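Single-stranded DNA-binding protein (Thermus aquaticus, PDB 2FXQ) binds single-stranded DNA as a homodimer and probably recruits partner proteins to it during DNA replication, recombination and repair. Local coordinates at residues G135-D140 with D193-I198; G156-E161 with T171-V176. All blocks are in the same frame, centred on the assembly; numbering follows the deposited sequence.

Interaction 1. Residues G135-D140 with D193-I198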
loop_
_atom_site.group_PDB
_atom_site.type_symbol
_atom_site.label_atom_id
_atom_site.label_comp_id
_atom_site.label_asym_id
_atom_site.label_seq_id
_atom_site.Cartn_x
_atom_site.Cartn_y
_atom_site.Cartn_z
ATOM N N GLY A 135 -16.157 -1.072 -1.671
ATOM C CA GLY A 135 -17.362 -1.558 -2.370
ATOM C C GLY A 135 -18.561 -1.555 -1.417
ATOM O O GLY A 135 -18.599 -0.731 -0.500
ATOM N N ASN A 136 -19.532 -2.419 -1.653
ATOM C CA ASN A 136 -20.774 -2.437 -0.809
ATOM C C ASN A 136 -21.055 -3.847 -0.452
ATOM O O ASN A 136 -20.856 -4.746 -1.284
ATOM C CB ASN A 136 -21.966 -1.874 -1.561
ATOM C CG ASN A 136 -21.795 -0.353 -1.816
ATOM O OD1 ASN A 136 -21.173 0.056 -2.798
ATOM N ND2 ASN A 136 -22.284 0.451 -0.894
ATOM N N LEU A 137 -21.473 -4.071 0.793
ATOM C CA LEU A 137 -21.757 -5.459 1.227
ATOM C C LEU A 137 -22.909 -6.085 0.402
ATOM O O LEU A 137 -23.925 -5.447 0.153
ATOM C CB LEU A 137 -22.074 -5.482 2.723
ATOM C CG LEU A 137 -20.941 -5.250 3.735
ATOM C CD1 LEU A 137 -21.562 -5.619 5.068
ATOM C CD2 LEU A 137 -19.757 -6.184 3.453
ATOM N N THR A 138 -22.758 -7.348 -0.018
ATOM C CA THR A 138 -23.821 -8.026 -0.784
ATOM C C THR A 138 -24.817 -8.746 0.107
ATOM O O THR A 138 -25.844 -9.173 -0.370
ATOM C CB THR A 138 -23.227 -9.026 -1.796
ATOM O OG1 THR A 138 -22.365 -9.927 -1.104
ATOM C CG2 THR A 138 -22.276 -8.329 -2.753
ATOM N N ARG A 139 -24.527 -8.884 1.401
ATOM C CA ARG A 139 -25.426 -9.554 2.334
ATOM C C ARG A 139 -25.046 -9.131 3.712
ATOM O O ARG A 139 -23.969 -8.586 3.901
ATOM C CB ARG A 139 -25.320 -11.079 2.221
ATOM C CG ARG A 139 -23.932 -11.575 2.444
ATOM C CD ARG A 139 -23.748 -13.000 1.969
ATOM N NE ARG A 139 -22.386 -13.346 2.340
ATOM C CZ ARG A 139 -21.383 -13.501 1.495
ATOM N NH1 ARG A 139 -21.570 -13.424 0.175
ATOM N NH2 ARG A 139 -20.194 -13.785 1.975
ATOM N N ASP A 140 -25.913 -9.363 4.671
ATOM C CA ASP A 140 -25.540 -9.114 6.071
ATOM C C ASP A 140 -24.307 -9.938 6.482
ATOM O O ASP A 140 -24.130 -11.067 6.051
ATOM C CB ASP A 140 -26.690 -9.450 7.013
ATOM C CG ASP A 140 -27.800 -8.443 6.918
ATOM O OD1 ASP A 140 -28.840 -8.628 7.584
ATOM O OD2 ASP A 140 -27.699 -7.426 6.188
ATOM N N ASP A 193 -24.210 -1.666 2.786
ATOM C CA ASP A 193 -23.330 -0.645 3.385
ATOM C C ASP A 193 -22.026 -0.578 2.584
ATOM O O ASP A 193 -21.491 -1.597 2.129
ATOM C CB ASP A 193 -23.032 -1.012 4.869
ATOM C CG ASP A 193 -24.203 -0.724 5.787
ATOM O OD1 ASP A 193 -24.163 -1.185 6.970
ATOM O OD2 ASP A 193 -25.181 -0.017 5.406
ATOM N N GLY A 194 -21.491 0.624 2.445
ATOM C CA GLY A 194 -20.195 0.839 1.836
ATOM C C GLY A 194 -19.115 0.436 2.853
ATOM O O GLY A 194 -19.286 0.511 4.099
ATOM N N LEU A 195 -18.007 -0.046 2.309
ATOM C CA LEU A 195 -16.909 -0.515 3.120
ATOM C C LEU A 195 -15.596 -0.282 2.385
ATOM O O LEU A 195 -15.444 -0.692 1.223
ATOM C CB LEU A 195 -17.089 -2.005 3.397
ATOM C CG LEU A 195 -16.124 -2.618 4.414
ATOM C CD1 LEU A 195 -16.274 -1.913 5.791
ATOM C CD2 LEU A 195 -16.352 -4.158 4.509
ATOM N N LEU A 196 -14.608 0.287 3.106
ATOM C CA LEU A 196 -13.204 0.313 2.640
ATOM C C LEU A 196 -12.405 -0.761 3.388
ATOM O O LEU A 196 -12.489 -0.838 4.623
ATOM C CB LEU A 196 -12.628 1.706 2.979
ATOM C CG LEU A 196 -11.081 1.886 2.783
ATOM C CD1 LEU A 196 -10.733 1.742 1.281
ATOM C CD2 LEU A 196 -10.648 3.269 3.257
ATOM N N VAL A 197 -11.679 -1.621 2.667
ATOM C CA VAL A 197 -10.913 -2.663 3.345
ATOM C C VAL A 197 -9.443 -2.427 3.015
ATOM O O VAL A 197 -9.118 -2.258 1.838
ATOM C CB VAL A 197 -11.243 -3.948 2.732
ATOM C CG1 VAL A 197 -10.442 -5.170 3.356
ATOM C CG2 VAL A 197 -12.826 -4.221 2.841
ATOM N N ILE A 198 -8.574 -2.485 4.027
ATOM C CA ILE A 198 -7.148 -2.537 3.773
ATOM C C ILE A 198 -6.777 -3.931 4.292
ATOM O O ILE A 198 -7.058 -4.236 5.444
ATOM C CB ILE A 198 -6.319 -1.416 4.513
ATOM C CG1 ILE A 198 -6.941 0.023 4.433
ATOM C CG2 ILE A 198 -4.781 -1.516 4.110
ATOM C CD1 ILE A 198 -6.910 0.715 3.097
#
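Leu-137 and Leu-195 meet through one methyl each, CD2 of Leu-137 lying 4.1 Å from CD2 of Leu-195, with the two side chains set at a slant to one another. Leu-195 carries its CG anti to the backbone N (chi1 -171°), whereas Leu-137 has its CG beside the backbone N (chi1 -72°), and these unlike torsions bring the branched ends together on the buried side. Branched aliphatic residues suit this place, since the surrounding side chains include other leucines.

Asn-136 turns to the other side of the strand. Its amide ND2 stands over Gly-194, 3.5 Å from that residue's CA, and donates to the backbone O of Gly-192 just beyond the segment. Gly-194 has no side chain to obstruct the amide, and the two backbones come close here, CA of Asn-136 being 4.3 Å from CA of Gly-194.

Between these two faces the backbones of Gly-135 and Leu-195 form an antiparallel hydrogen-bonded pair, each N reaching the other's O at 3.0 Å. The run continues with Leu-137 N donating to Asp-193 O (2.8 Å), an oxygen that also receives a CA-H...O contact from CA of Asn-136. Asp-193 itself turns its carboxylate back, OD1 accepting from the backbone N of Arg-190.

The contact thus joins strands 129-137 and 194-207 of the second OB domain. Strand 151-160 flanks strand 129-137, and its Leu-155 touches both Leu-137 and Leu-195; Leu-189, in the loop after helix 180-186, packs on the same two leucines, and Leu-224 of strand 213-225 reaches Leu-195.

Interaction 2. Residues G156-E161 with T171-V176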
loop_
_atom_site.group_PDB
_atom_site.type_symbol
_atom_site.label_atom_id
_atom_site.label_comp_id
_atom_site.label_asym_id
_atom_site.label_seq_id
_atom_site.Cartn_x
_atom_site.Cartn_y
_atom_site.Cartn_z
ATOM N N GLY A 156 -19.244 -10.306 2.133
ATOM C CA GLY A 156 -19.274 -10.306 0.652
ATOM C C GLY A 156 -19.303 -8.886 0.146
ATOM O O GLY A 156 -20.132 -8.083 0.591
ATOM N N LEU A 157 -18.396 -8.560 -0.770
ATOM C CA LEU A 157 -18.308 -7.199 -1.258
ATOM C C LEU A 157 -18.483 -7.151 -2.773
ATOM O O LEU A 157 -17.805 -7.919 -3.512
ATOM C CB LEU A 157 -16.897 -6.624 -0.955
ATOM C CG LEU A 157 -16.434 -5.553 0.029
ATOM C CD1 LEU A 157 -15.118 -4.831 -0.509
ATOM C CD2 LEU A 157 -17.541 -4.578 0.443
ATOM N N ALA A 158 -19.341 -6.237 -3.211
ATOM C CA ALA A 158 -19.549 -5.895 -4.638
ATOM C C ALA A 158 -18.714 -4.635 -4.902
ATOM O O ALA A 158 -18.955 -3.585 -4.272
ATOM C CB ALA A 158 -21.023 -5.568 -4.885
ATOM N N VAL A 159 -17.751 -4.745 -5.812
ATOM C CA VAL A 159 -16.882 -3.622 -6.202
ATOM C C VAL A 159 -17.210 -3.256 -7.701
ATOM O O VAL A 159 -17.107 -4.116 -8.583
ATOM C CB VAL A 159 -15.430 -4.025 -6.030
ATOM C CG1 VAL A 159 -14.450 -2.863 -6.409
ATOM C CG2 VAL A 159 -15.181 -4.586 -4.599
ATOM N N ASN A 160 -17.645 -2.022 -7.956
ATOM C CA ASN A 160 -17.804 -1.532 -9.323
ATOM C C ASN A 160 -16.486 -0.897 -9.793
ATOM O O ASN A 160 -16.106 0.163 -9.324
ATOM C CB ASN A 160 -18.971 -0.534 -9.427
ATOM C CG ASN A 160 -20.286 -1.100 -8.928
ATOM O OD1 ASN A 160 -20.635 -2.248 -9.197
ATOM N ND2 ASN A 160 -21.034 -0.284 -8.179
ATOM N N GLU A 161 -15.819 -1.558 -10.735
ATOM C CA GLU A 161 -14.419 -1.289 -11.130
ATOM C C GLU A 161 -13.669 -0.031 -10.629
ATOM O O GLU A 161 -14.096 1.110 -10.893
ATOM N N THR A 171 -19.800 -5.233 -12.138
ATOM C CA THR A 171 -19.611 -5.464 -10.729
ATOM C C THR A 171 -18.828 -6.746 -10.491
ATOM O O THR A 171 -19.184 -7.792 -11.018
ATOM C CB THR A 171 -20.958 -5.519 -10.035
ATOM O OG1 THR A 171 -21.727 -4.356 -10.385
ATOM C CG2 THR A 171 -20.787 -5.401 -8.503
ATOM N N HIS A 172 -17.761 -6.652 -9.695
ATOM C CA HIS A 172 -17.011 -7.813 -9.209
ATOM C C HIS A 172 -17.465 -8.173 -7.792
ATOM O O HIS A 172 -17.714 -7.274 -6.990
ATOM C CB HIS A 172 -15.535 -7.466 -9.095
ATOM C CG HIS A 172 -14.749 -7.680 -10.346
ATOM N ND1 HIS A 172 -15.211 -7.314 -11.593
ATOM C CD2 HIS A 172 -13.506 -8.184 -10.533
ATOM C CE1 HIS A 172 -14.298 -7.613 -12.500
ATOM N NE2 HIS A 172 -13.252 -8.136 -11.882
ATOM N N PHE A 173 -17.504 -9.467 -7.481
ATOM C CA PHE A 173 -17.859 -9.936 -6.151
ATOM C C PHE A 173 -16.675 -10.612 -5.416
ATOM O O PHE A 173 -16.095 -11.593 -5.894
ATOM C CB PHE A 173 -19.132 -10.786 -6.223
ATOM C CG PHE A 173 -20.262 -10.091 -6.937
ATOM C CD1 PHE A 173 -20.359 -10.138 -8.344
ATOM C CD2 PHE A 173 -21.197 -9.327 -6.239
ATOM C CE1 PHE A 173 -21.398 -9.458 -9.042
ATOM C CE2 PHE A 173 -22.251 -8.656 -6.926
ATOM C CZ PHE A 173 -22.339 -8.721 -8.337
ATOM N N LEU A 174 -16.291 -10.060 -4.254
ATOM C CA LEU A 174 -15.070 -10.485 -3.571
ATOM C C LEU A 174 -15.381 -10.806 -2.082
ATOM O O LEU A 174 -16.199 -10.145 -1.471
ATOM C CB LEU A 174 -14.013 -9.367 -3.667
ATOM C CG LEU A 174 -13.484 -9.115 -5.082
ATOM C CD1 LEU A 174 -12.589 -7.877 -5.086
ATOM C CD2 LEU A 174 -12.778 -10.345 -5.721
ATOM N N GLU A 175 -14.782 -11.846 -1.528
ATOM C CA GLU A 175 -15.095 -12.266 -0.144
ATOM C C GLU A 175 -13.952 -11.703 0.735
ATOM O O GLU A 175 -12.779 -11.700 0.316
ATOM C CB GLU A 175 -15.177 -13.793 -0.026
ATOM C CG GLU A 175 -16.328 -14.435 -0.786
ATOM C CD GLU A 175 -17.697 -13.945 -0.333
ATOM O OE1 GLU A 175 -18.665 -13.914 -1.165
ATOM O OE2 GLU A 175 -17.807 -13.596 0.864
ATOM N N VAL A 176 -14.295 -11.189 1.914
ATOM C CA VAL A 176 -13.260 -10.662 2.836
ATOM C C VAL A 176 -13.492 -11.320 4.190
ATOM O O VAL A 176 -14.642 -11.505 4.606
ATOM C CB VAL A 176 -13.418 -9.128 2.946
ATOM C CG1 VAL A 176 -12.473 -8.498 4.015
ATOM C CG2 VAL A 176 -13.087 -8.482 1.589
#
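Four backbone hydrogen bonds tie Leu-157 to Leu-174 and Val-159 to His-172 in regular antiparallel register. Each pair exchanges two N-H...O bonds, the shortest from Leu-174 N to Leu-157 O at 2.7 Å, and the N-H of Val-159 points almost straight at O of His-172 (168° at the hydrogen). CA-H...O contacts fill in between, such as CA of Ala-158 to O of His-172 at 3.3 Å.

Apolar contacts occur on both faces. Inward, Val-159 CG2 lies 4.2 Å from Leu-174 CD1, and Leu-174 extends this apolar side onto Leu-133 of strand 129-137. On the outer face the CB of Ala-158 approaches CE2 of Phe-173 at 3.9 Å and CG2 of Thr-171 at 3.6 Å; a residue as small as alanine suits a site between a ring and a branched neighbour.

The polar contacts share this outer face. Asn-160 and Thr-171 run alongside each other, and the Thr-171 hydroxyl OG1 donates to OD1 of Asn-160 (2.7 Å), with OG1 beside its own backbone N (chi1 -52°) and CG2 left to meet Ala-158. A valine in its place would probably leave Asn-160 OD1 without this donor and the amide freer to turn. At the other end Glu-175, bent at chi2, brings OE2 to 3.6 Å from CA of Gly-156, where no side chain interferes; its charge partner is Arg-139.

The chemistry is that of a beta hairpin with two unlike faces: strands 151-160 and 171-179 turn leucine and valine into the OB barrel, with the His-172 ring leading away, while hydroxyl, amide and carboxylate keep outside.

Strand 129-137 and its neighbour 151-160 connect the two contacts, whose centres lie about 8 Å apart in the second OB domain. Interaction 1 pairs strands distant in sequence over two bridges; interaction 2 is a longer, more regular hairpin pairing with more buried surface. Both are only partly buried: their leucines feed one core, where Leu-157 touches Leu-137 and Leu-195, while of the residues that touch, the exposed ones, Asn-160 and Phe-173, belong to interaction 2. Polar chemistry differs accordingly, interaction 1 relying on backbone bonds across its segments and interaction 2 adding a side-chain bond. A salt bridge from Arg-139 NH2 to Glu-175 OE2 (2.6 Å) links the two contacts directly.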